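Local atomic coordinates of xyloglucan-specific endo-beta-1,4-glucanase BoGH9A (Bacteroides ovatus, PDB entry 6DHT), a protein that cleaves internal beta-1,4-glucosidic linkages in the backbone of xyloglucans, releasing xyloglucan oligosaccharides during degradation of this plant polysaccharide. Residues A110-Q118 with D508-G516; L464-I474 with L557-A568. All blocks are in the same frame, centred on the assembly; numbering follows the deposited sequence.

Contact 1 of 2, residues A110-Q118 with D508-G516; sequences AALKSFYYQ and DPIPGFLVG. With EDO (1,2-ethanediol), chain G.
The Tyr-117 ring has Ile-510 over one face and Tyr-116 of its own helix over the other. CG2 of Ile-510 does the touching. It stands off-centre, 3.3 Å from Tyr-117 CG, and forms a CH-pi contact 23° off the ring normal. With CG anti to the carbonyl carbon (chi1 -71°), the ring turns a face to Ile-510. Tyr-117 OH hydrogen-bonds to Ala-129 O. The Phe-513 ring takes Ser-114 CB over one face, 3.8 Å from the ring centroid. Gln-118 CG and Ile-510 CG2 lie at its edge. The Gln-118 amide is turned 75° from this ring, with OE1 3.4 Å from Phe-513 CZ.

Here helix 105-117 of the glycosyl hydrolase family 9 domain meets the long loop after helix 499-503. Gln-118 OE1 accepts a hydrogen bond from His-498. The Gln-118 end of the contact lies near the predicted nucleophile Asp-171. No direct hydrogen bond joins the two segments. One water bridges them instead, donating to Ala-110 O and Pro-511 O, each 2.8 Å away. Gly-512 has no side chain, and its CA comes to 3.7 Å from Ala-110 O. Gly-512 O lies 3.6 Å from Ala-111 CA in a nearly straight CA-H...O contact.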
loop_
_atom_site.group_PDB
_atom_site.type_symbol
_atom_site.label_atom_id
_atom_site.label_comp_id
_atom_site.label_asym_id
_atom_site.label_seq_id
_atom_site.Cartn_x
_atom_site.Cartn_y
_atom_site.Cartn_z
ATOM N N ALA A 110 -5.039 -7.379 -9.107
ATOM C CA ALA A 110 -5.931 -7.669 -7.970
ATOM C C ALA A 110 -5.790 -6.664 -6.813
ATOM O O ALA A 110 -6.768 -6.259 -6.194
ATOM C CB ALA A 110 -5.707 -9.077 -7.462
ATOM N N ALA A 111 -4.547 -6.291 -6.531
ATOM C CA ALA A 111 -4.256 -5.319 -5.490
ATOM C C ALA A 111 -4.934 -3.981 -5.774
ATOM O O ALA A 111 -5.467 -3.325 -4.866
ATOM C CB ALA A 111 -2.772 -5.158 -5.338
ATOM N N LEU A 112 -4.919 -3.549 -7.039
ATOM C CA LEU A 112 -5.607 -2.331 -7.414
ATOM C C LEU A 112 -7.119 -2.505 -7.395
ATOM O O LEU A 112 -7.844 -1.599 -6.937
ATOM C CB LEU A 112 -5.119 -1.902 -8.801
ATOM C CG LEU A 112 -5.716 -0.608 -9.336
ATOM C CD1 LEU A 112 -5.505 0.577 -8.404
ATOM C CD2 LEU A 112 -5.108 -0.314 -10.695
ATOM N N LYS A 113 -7.596 -3.646 -7.855
ATOM C CA LYS A 113 -9.024 -3.912 -7.914
ATOM C C LYS A 113 -9.636 -3.994 -6.511
ATOM O O LYS A 113 -10.846 -3.795 -6.349
ATOM C CB LYS A 113 -9.257 -5.198 -8.706
ATOM C CG LYS A 113 -10.682 -5.589 -8.995
ATOM C CD LYS A 113 -11.467 -4.550 -9.766
ATOM C CE LYS A 113 -12.831 -5.122 -10.189
ATOM N NZ LYS A 113 -12.752 -6.192 -11.222
ATOM N N SER A 114 -8.824 -4.276 -5.491
ATOM C CA SER A 114 -9.327 -4.298 -4.120
ATOM C C SER A 114 -9.985 -2.974 -3.747
ATOM O O SER A 114 -10.964 -2.954 -2.977
ATOM C CB SER A 114 -8.192 -4.599 -3.138
ATOM O OG SER A 114 -7.317 -3.489 -2.950
ATOM N N PHE A 115 -9.462 -1.866 -4.273
ATOM C CA PHE A 115 -9.998 -0.551 -3.984
ATOM C C PHE A 115 -11.429 -0.404 -4.517
ATOM O O PHE A 115 -12.287 0.217 -3.867
ATOM C CB PHE A 115 -9.092 0.537 -4.558
ATOM C CG PHE A 115 -7.788 0.667 -3.818
ATOM C CD1 PHE A 115 -6.703 -0.139 -4.131
ATOM C CD2 PHE A 115 -7.661 1.595 -2.782
ATOM C CE1 PHE A 115 -5.516 -0.039 -3.398
ATOM C CE2 PHE A 115 -6.478 1.699 -2.074
ATOM C CZ PHE A 115 -5.417 0.870 -2.377
ATOM N N TYR A 116 -11.685 -0.981 -5.691
ATOM C CA TYR A 116 -13.029 -1.007 -6.248
ATOM C C TYR A 116 -14.014 -1.677 -5.275
ATOM O O TYR A 116 -15.088 -1.151 -5.004
ATOM C CB TYR A 116 -13.040 -1.666 -7.635
ATOM C CG TYR A 116 -14.436 -2.065 -8.069
ATOM C CD1 TYR A 116 -15.319 -1.137 -8.610
ATOM C CD2 TYR A 116 -14.868 -3.373 -7.926
ATOM C CE1 TYR A 116 -16.601 -1.511 -8.980
ATOM C CE2 TYR A 116 -16.143 -3.750 -8.304
ATOM C CZ TYR A 116 -16.999 -2.813 -8.838
ATOM O OH TYR A 116 -18.281 -3.167 -9.217
ATOM N N TYR A 117 -13.619 -2.817 -4.700
ATOM C CA TYR A 117 -14.468 -3.489 -3.737
ATOM C C TYR A 117 -14.713 -2.635 -2.477
ATOM O O TYR A 117 -15.752 -2.766 -1.820
ATOM C CB TYR A 117 -13.880 -4.841 -3.357
ATOM C CG TYR A 117 -13.958 -5.858 -4.465
ATOM C CD1 TYR A 117 -15.176 -6.449 -4.806
ATOM C CD2 TYR A 117 -12.821 -6.263 -5.150
ATOM C CE1 TYR A 117 -15.252 -7.401 -5.790
ATOM C CE2 TYR A 117 -12.898 -7.196 -6.150
ATOM C CZ TYR A 117 -14.125 -7.766 -6.460
ATOM O OH TYR A 117 -14.166 -8.723 -7.460
ATOM N N GLN A 118 -13.775 -1.763 -2.129
ATOM C CA GLN A 118 -13.932 -0.887 -0.972
ATOM C C GLN A 118 -14.818 0.352 -1.217
ATOM O O GLN A 118 -15.022 1.181 -0.310
ATOM C CB GLN A 118 -12.573 -0.404 -0.468
ATOM C CG GLN A 118 -11.628 -1.477 0.068
ATOM C CD GLN A 118 -12.079 -2.074 1.383
ATOM O OE1 GLN A 118 -12.641 -3.169 1.415
ATOM N NE2 GLN A 118 -11.786 -1.385 2.477
ATOM N N ASP A 508 -15.385 -17.578 0.141
ATOM C CA ASP A 508 -14.080 -17.036 -0.195
ATOM C C ASP A 508 -14.053 -15.538 0.095
ATOM O O ASP A 508 -15.015 -14.816 -0.178
ATOM C CB ASP A 508 -13.763 -17.283 -1.661
ATOM C CG ASP A 508 -13.413 -18.717 -1.944
ATOM O OD1 ASP A 508 -13.043 -19.450 -0.996
ATOM O OD2 ASP A 508 -13.511 -19.096 -3.122
ATOM N N PRO A 509 -12.935 -15.058 0.665
ATOM C CA PRO A 509 -12.831 -13.617 0.904
ATOM C C PRO A 509 -12.725 -12.806 -0.393
ATOM O O PRO A 509 -12.359 -13.337 -1.446
ATOM C CB PRO A 509 -11.521 -13.497 1.679
ATOM C CG PRO A 509 -10.706 -14.638 1.213
ATOM C CD PRO A 509 -11.700 -15.765 1.049
ATOM N N ILE A 510 -13.025 -11.513 -0.306
ATOM C CA ILE A 510 -12.819 -10.621 -1.443
ATOM C C ILE A 510 -11.317 -10.685 -1.750
ATOM O O ILE A 510 -10.475 -10.586 -0.846
ATOM C CB ILE A 510 -13.295 -9.199 -1.138
ATOM C CG1 ILE A 510 -14.803 -9.228 -0.821
ATOM C CG2 ILE A 510 -13.007 -8.270 -2.344
ATOM C CD1 ILE A 510 -15.396 -7.908 -0.373
ATOM N N PRO A 511 -10.955 -10.857 -3.031
ATOM C CA PRO A 511 -9.543 -11.072 -3.367
ATOM C C PRO A 511 -8.727 -9.773 -3.464
ATOM O O PRO A 511 -9.264 -8.688 -3.629
ATOM C CB PRO A 511 -9.609 -11.729 -4.761
ATOM C CG PRO A 511 -10.846 -11.158 -5.361
ATOM C CD PRO A 511 -11.837 -11.054 -4.195
ATOM N N GLY A 512 -7.411 -9.933 -3.331
ATOM C CA GLY A 512 -6.453 -8.866 -3.589
ATOM C C GLY A 512 -5.942 -8.106 -2.384
ATOM O O GLY A 512 -5.157 -7.170 -2.569
ATOM N N PHE A 513 -6.352 -8.472 -1.168
ATOM C CA PHE A 513 -5.954 -7.747 0.031
ATOM C C PHE A 513 -4.753 -8.343 0.728
ATOM O O PHE A 513 -4.743 -9.521 1.031
ATOM C CB PHE A 513 -7.111 -7.709 1.032
ATOM C CG PHE A 513 -8.269 -6.856 0.588
ATOM C CD1 PHE A 513 -9.253 -7.362 -0.227
ATOM C CD2 PHE A 513 -8.374 -5.542 0.999
ATOM C CE1 PHE A 513 -10.328 -6.527 -0.651
ATOM C CE2 PHE A 513 -9.441 -4.714 0.601
ATOM C CZ PHE A 513 -10.422 -5.223 -0.210
ATOM N N LEU A 514 -3.756 -7.507 1.016
ATOM C CA LEU A 514 -2.610 -7.866 1.829
ATOM C C LEU A 514 -2.999 -7.780 3.299
ATOM O O LEU A 514 -3.376 -6.702 3.786
ATOM C CB LEU A 514 -1.458 -6.891 1.572
ATOM C CG LEU A 514 -0.184 -7.153 2.389
ATOM C CD1 LEU A 514 0.367 -8.543 2.205
ATOM C CD2 LEU A 514 0.858 -6.128 1.969
ATOM N N VAL A 515 -2.913 -8.886 4.009
ATOM C CA VAL A 515 -3.214 -8.817 5.434
ATOM C C VAL A 515 -2.012 -8.271 6.209
ATOM O O VAL A 515 -0.883 -8.303 5.733
ATOM C CB VAL A 515 -3.686 -10.198 6.013
ATOM C CG1 VAL A 515 -4.924 -10.666 5.281
ATOM C CG2 VAL A 515 -2.587 -11.241 5.923
ATOM N N GLY A 516 -2.239 -7.766 7.416
ATOM C CA GLY A 516 -1.192 -7.080 8.159
ATOM C C GLY A 516 0.039 -7.926 8.447
ATOM O O GLY A 516 1.170 -7.457 8.359
HETATM C C1 EDO G . -9.622 -8.241 -12.419
HETATM O O1 EDO G . -10.790 -8.537 -11.632
HETATM C C2 EDO G . -8.530 -7.667 -11.517
HETATM O O2 EDO G . -8.115 -8.628 -10.525
HETATM O O HOH W 1 -9.247 -7.601 -6.189
#

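Contact 2 of 2, residues L464-I474 with L557-A568; sequences LTNAYRNMDYI and LVALASSLDALA
Tyr-468 turns CG away from its own carbonyl carbon (chi1 -74°), and Leu-564 has the same first torsion, which lays the leucine branch over the tyrosine ring. Leu-564 CD2 sits almost straight above the ring centre, 3.7 Å from the centroid. This is a clean CH-pi contact. The two side chains run antiparallel alongside each other, and the tyrosine hydroxyl reaches the backbone of the facing helix. Tyr-468 OH donates to Leu-564 O at 2.7 Å, the donor tilted 16° from the carbonyl plane. One leucine thus meets the tyrosine twice: by its methyl over the ring and by its carbonyl at the phenol end.

Met-471 reaches across in a different way. Two bends in the Met-471 chain carry Met-471 CE to 3.7 Å from Ala-561 N. CE also touches Leu-560 CG and Ala-561 CB. The packing is knobs-into-holes in both directions. Met-471 fits among Leu-557, Leu-560, Ala-561 and Leu-564. Leu-564 fits among Leu-464, Ala-467, Tyr-468 and Met-471. Leu-564 CD1 lies 3.6 Å from Met-471 CB. Leu-564 CD2 also touches Leu-464 CD1. At one end of the interface, Ile-474 CD1 meets Leu-557 CD1 at 4.0 Å. At the other, Leu-464 packs on Leu-567.

The segment axes approach to 10.8 Å, and their directions differ by 126°. This is helix-to-helix packing within the (alpha/alpha)6 barrel of GH9 enzymes, away from the catalytic and metal sites. Helix 439-458 adds Met-445 against Ile-474 and Leu-560, and Tyr-455 against Leu-464. Helix 105-117 packs on Leu-557 through Ala-111. On the side of helix 464-474 away from this interface, Arg-469 forms salt bridges with Glu-420 and with Glu-30, which lies just before strand 32-35.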
loop_
_atom_site.group_PDB
_atom_site.type_symbol
_atom_site.label_atom_id
_atom_site.label_comp_id
_atom_site.label_asym_id
_atom_site.label_seq_id
_atom_site.Cartn_x
_atom_site.Cartn_y
_atom_site.Cartn_z
ATOM N N LEU A 464 17.294 -3.942 -6.961
ATOM C CA LEU A 464 16.096 -4.545 -7.535
ATOM C C LEU A 464 15.979 -6.021 -7.145
ATOM O O LEU A 464 14.895 -6.505 -6.823
ATOM C CB LEU A 464 16.084 -4.356 -9.043
ATOM C CG LEU A 464 14.838 -4.844 -9.763
ATOM C CD1 LEU A 464 13.635 -4.093 -9.243
ATOM C CD2 LEU A 464 14.987 -4.661 -11.247
ATOM N N THR A 465 17.108 -6.724 -7.143
ATOM C CA THR A 465 17.126 -8.119 -6.757
ATOM C C THR A 465 16.564 -8.253 -5.361
ATOM O O THR A 465 15.779 -9.184 -5.072
ATOM C CB THR A 465 18.561 -8.650 -6.815
ATOM O OG1 THR A 465 18.977 -8.679 -8.172
ATOM C CG2 THR A 465 18.643 -10.067 -6.284
ATOM N N ASN A 466 16.953 -7.352 -4.465
ATOM C CA ASN A 466 16.472 -7.388 -3.104
ATOM C C ASN A 466 14.984 -7.022 -2.948
ATOM O O ASN A 466 14.301 -7.515 -2.055
ATOM C CB ASN A 466 17.397 -6.570 -2.191
ATOM C CG ASN A 466 18.625 -7.361 -1.784
ATOM O OD1 ASN A 466 18.541 -8.167 -0.865
ATOM N ND2 ASN A 466 19.743 -7.134 -2.449
ATOM N N ALA A 467 14.477 -6.172 -3.843
ATOM C CA ALA A 467 13.064 -5.844 -3.846
ATOM C C ALA A 467 12.242 -7.078 -4.204
ATOM O O ALA A 467 11.228 -7.357 -3.567
ATOM C CB ALA A 467 12.779 -4.708 -4.793
ATOM N N TYR A 468 12.685 -7.842 -5.193
ATOM C CA TYR A 468 11.996 -9.100 -5.535
ATOM C C TYR A 468 12.053 -10.103 -4.383
ATOM O O TYR A 468 11.102 -10.831 -4.162
ATOM C CB TYR A 468 12.542 -9.742 -6.820
ATOM C CG TYR A 468 12.146 -9.063 -8.114
ATOM C CD1 TYR A 468 10.895 -9.290 -8.702
ATOM C CD2 TYR A 468 13.052 -8.288 -8.812
ATOM C CE1 TYR A 468 10.545 -8.696 -9.918
ATOM C CE2 TYR A 468 12.694 -7.675 -10.016
ATOM C CZ TYR A 468 11.457 -7.905 -10.570
ATOM O OH TYR A 468 11.145 -7.291 -11.774
ATOM N N ARG A 469 13.152 -10.112 -3.635
ATOM C CA ARG A 469 13.251 -11.030 -2.489
ATOM C C ARG A 469 12.167 -10.743 -1.453
ATOM O O ARG A 469 11.559 -11.663 -0.893
ATOM C CB ARG A 469 14.631 -10.966 -1.834
ATOM C CG ARG A 469 15.742 -11.520 -2.693
ATOM C CD ARG A 469 17.125 -11.284 -2.091
ATOM N NE ARG A 469 18.188 -11.825 -2.931
ATOM C CZ ARG A 469 19.469 -11.475 -2.827
ATOM N NH1 ARG A 469 19.860 -10.588 -1.920
ATOM N NH2 ARG A 469 20.366 -12.016 -3.624
ATOM N N ASN A 470 11.919 -9.468 -1.172
ATOM C CA ASN A 470 10.890 -9.102 -0.213
ATOM C C ASN A 470 9.503 -9.460 -0.727
ATOM O O ASN A 470 8.633 -9.866 0.056
ATOM C CB ASN A 470 10.939 -7.602 0.129
ATOM C CG ASN A 470 11.904 -7.288 1.241
ATOM O OD1 ASN A 470 12.718 -8.117 1.617
ATOM N ND2 ASN A 470 11.852 -6.059 1.747
ATOM N N MET A 471 9.280 -9.306 -2.031
ATOM C CA MET A 471 8.029 -9.791 -2.612
ATOM C C MET A 471 7.869 -11.320 -2.452
ATOM O O MET A 471 6.782 -11.792 -2.104
ATOM C CB MET A 471 7.861 -9.345 -4.082
ATOM C CG MET A 471 6.548 -9.786 -4.693
ATOM S SD MET A 471 5.074 -9.119 -3.820
ATOM C CE MET A 471 5.119 -7.524 -4.548
ATOM N N ASP A 472 8.930 -12.079 -2.701
ATOM C CA ASP A 472 8.870 -13.522 -2.517
ATOM C C ASP A 472 8.438 -13.857 -1.089
ATOM O O ASP A 472 7.695 -14.830 -0.870
ATOM C CB ASP A 472 10.237 -14.138 -2.769
ATOM C CG ASP A 472 10.560 -14.331 -4.247
ATOM O OD1 ASP A 472 9.876 -13.820 -5.157
ATOM O OD2 ASP A 472 11.551 -15.043 -4.526
ATOM N N TYR A 473 8.931 -13.094 -0.121
ATOM C CA TYR A 473 8.583 -13.318 1.280
ATOM C C TYR A 473 7.076 -13.241 1.487
ATOM O O TYR A 473 6.480 -14.150 2.093
ATOM C CB TYR A 473 9.301 -12.328 2.231
ATOM C CG TYR A 473 9.093 -12.638 3.692
ATOM C CD1 TYR A 473 7.932 -12.274 4.338
ATOM C CD2 TYR A 473 10.048 -13.330 4.407
ATOM C CE1 TYR A 473 7.709 -12.580 5.665
ATOM C CE2 TYR A 473 9.840 -13.630 5.735
ATOM C CZ TYR A 473 8.680 -13.246 6.356
ATOM O OH TYR A 473 8.463 -13.578 7.688
ATOM N N ILE A 474 6.407 -12.182 1.052
ATOM C CA ILE A 474 4.981 -12.135 1.321
ATOM C C ILE A 474 4.183 -13.127 0.503
ATOM O O ILE A 474 3.048 -13.429 0.896
ATOM C CB ILE A 474 4.348 -10.753 1.184
ATOM C CG1 ILE A 474 4.314 -10.351 -0.262
ATOM C CG2 ILE A 474 5.036 -9.691 2.109
ATOM C CD1 ILE A 474 3.241 -9.342 -0.521
ATOM N N LEU A 557 1.192 -2.697 -1.547
ATOM C CA LEU A 557 1.185 -3.842 -2.466
ATOM C C LEU A 557 1.051 -3.420 -3.916
ATOM O O LEU A 557 1.769 -3.924 -4.773
ATOM C CB LEU A 557 0.042 -4.778 -2.086
ATOM C CG LEU A 557 -0.127 -6.033 -2.930
ATOM C CD1 LEU A 557 1.124 -6.923 -2.849
ATOM C CD2 LEU A 557 -1.374 -6.795 -2.524
ATOM N N VAL A 558 0.143 -2.500 -4.219
ATOM C CA VAL A 558 0.041 -1.989 -5.594
ATOM C C VAL A 558 1.364 -1.369 -6.029
ATOM O O VAL A 558 1.842 -1.607 -7.146
ATOM C CB VAL A 558 -1.058 -0.912 -5.681
ATOM C CG1 VAL A 558 -0.953 -0.107 -6.979
ATOM C CG2 VAL A 558 -2.451 -1.507 -5.572
ATOM N N ALA A 559 1.967 -0.590 -5.134
ATOM C CA ALA A 559 3.248 0.064 -5.445
ATOM C C ALA A 559 4.331 -0.945 -5.806
ATOM O O ALA A 559 4.979 -0.799 -6.856
ATOM C CB ALA A 559 3.715 0.940 -4.296
ATOM N N LEU A 560 4.528 -1.955 -4.974
ATOM C CA LEU A 560 5.647 -2.884 -5.209
ATOM C C LEU A 560 5.310 -3.868 -6.324
ATOM O O LEU A 560 6.128 -4.106 -7.206
ATOM C CB LEU A 560 6.084 -3.638 -3.936
ATOM C CG LEU A 560 7.416 -4.364 -4.144
ATOM C CD1 LEU A 560 8.573 -3.439 -4.605
ATOM C CD2 LEU A 560 7.777 -5.097 -2.874
ATOM N N ALA A 561 4.124 -4.457 -6.305
ATOM C CA ALA A 561 3.801 -5.448 -7.331
ATOM C C ALA A 561 3.807 -4.843 -8.741
ATOM O O ALA A 561 4.267 -5.479 -9.691
ATOM C CB ALA A 561 2.479 -6.076 -7.058
ATOM N N SER A 562 3.255 -3.632 -8.883
ATOM C CA SER A 562 3.170 -3.005 -10.197
ATOM C C SER A 562 4.544 -2.668 -10.693
ATOM O O SER A 562 4.850 -2.919 -11.861
ATOM C CB SER A 562 2.364 -1.736 -10.147
ATOM O OG SER A 562 1.046 -1.982 -9.650
ATOM N N SER A 563 5.376 -2.070 -9.848
ATOM C CA SER A 563 6.720 -1.697 -10.281
ATOM C C SER A 563 7.602 -2.910 -10.586
ATOM O O SER A 563 8.335 -2.897 -11.572
ATOM C CB SER A 563 7.390 -0.756 -9.279
ATOM O OG SER A 563 7.609 -1.351 -8.023
ATOM N N LEU A 564 7.519 -3.969 -9.785
ATOM C CA LEU A 564 8.298 -5.175 -10.064
ATOM C C LEU A 564 7.843 -5.837 -11.354
ATOM O O LEU A 564 8.676 -6.360 -12.125
ATOM C CB LEU A 564 8.217 -6.166 -8.900
ATOM C CG LEU A 564 8.911 -5.769 -7.606
ATOM C CD1 LEU A 564 8.765 -6.848 -6.570
ATOM C CD2 LEU A 564 10.389 -5.387 -7.799
ATOM N N ASP A 565 6.546 -5.864 -11.614
ATOM C CA ASP A 565 6.044 -6.393 -12.886
ATOM C C ASP A 565 6.470 -5.510 -14.072
ATOM O O ASP A 565 6.979 -6.013 -15.086
ATOM C CB ASP A 565 4.530 -6.560 -12.849
ATOM C CG ASP A 565 4.003 -7.350 -14.006
ATOM O OD1 ASP A 565 4.553 -8.457 -14.298
ATOM O OD2 ASP A 565 3.012 -6.929 -14.612
ATOM N N ALA A 566 6.307 -4.199 -13.958
ATOM C CA ALA A 566 6.708 -3.287 -15.034
ATOM C C ALA A 566 8.183 -3.433 -15.349
ATOM O O ALA A 566 8.559 -3.401 -16.532
ATOM C CB ALA A 566 6.410 -1.894 -14.659
ATOM N N LEU A 567 9.022 -3.560 -14.328
ATOM C CA LEU A 567 10.479 -3.612 -14.530
ATOM C C LEU A 567 10.993 -4.947 -15.073
ATOM O O LEU A 567 12.128 -5.031 -15.554
ATOM C CB LEU A 567 11.220 -3.230 -13.244
ATOM C CG LEU A 567 11.144 -1.732 -12.890
ATOM C CD1 LEU A 567 11.633 -1.525 -11.496
ATOM C CD2 LEU A 567 11.977 -0.872 -13.875
ATOM N N ALA A 568 10.167 -5.982 -15.027
ATOM C CA ALA A 568 10.617 -7.318 -15.421
ATOM C C ALA A 568 10.929 -7.425 -16.904
ATOM O O ALA A 568 11.693 -8.296 -17.325
ATOM C CB ALA A 568 9.579 -8.358 -15.025
#

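Contacts 1 and 2 have centres about 18 Å apart and touch directly. Ala-111 of contact 1 packs against Leu-557 and Val-558 of contact 2, so helix 105-117 lies against helix 551-567. The Gly-512 carbonyl also meets Leu-557 and accepts a hydrogen bond from Asn-554, earlier on helix 551-567. The segments alternate along the chain: 110-118, 464-474, 508-516, then 557-568. Early and late parts of the catalytic domain are therefore brought together: helix 551-567, part of contact 2, also packs on helix 105-117 of contact 1. The Gln-118 end of contact 1 is near the active site, its side chain about 7 Å from that of Asp-171, the predicted nucleophile. Contact 2 is helix packing farther from that site.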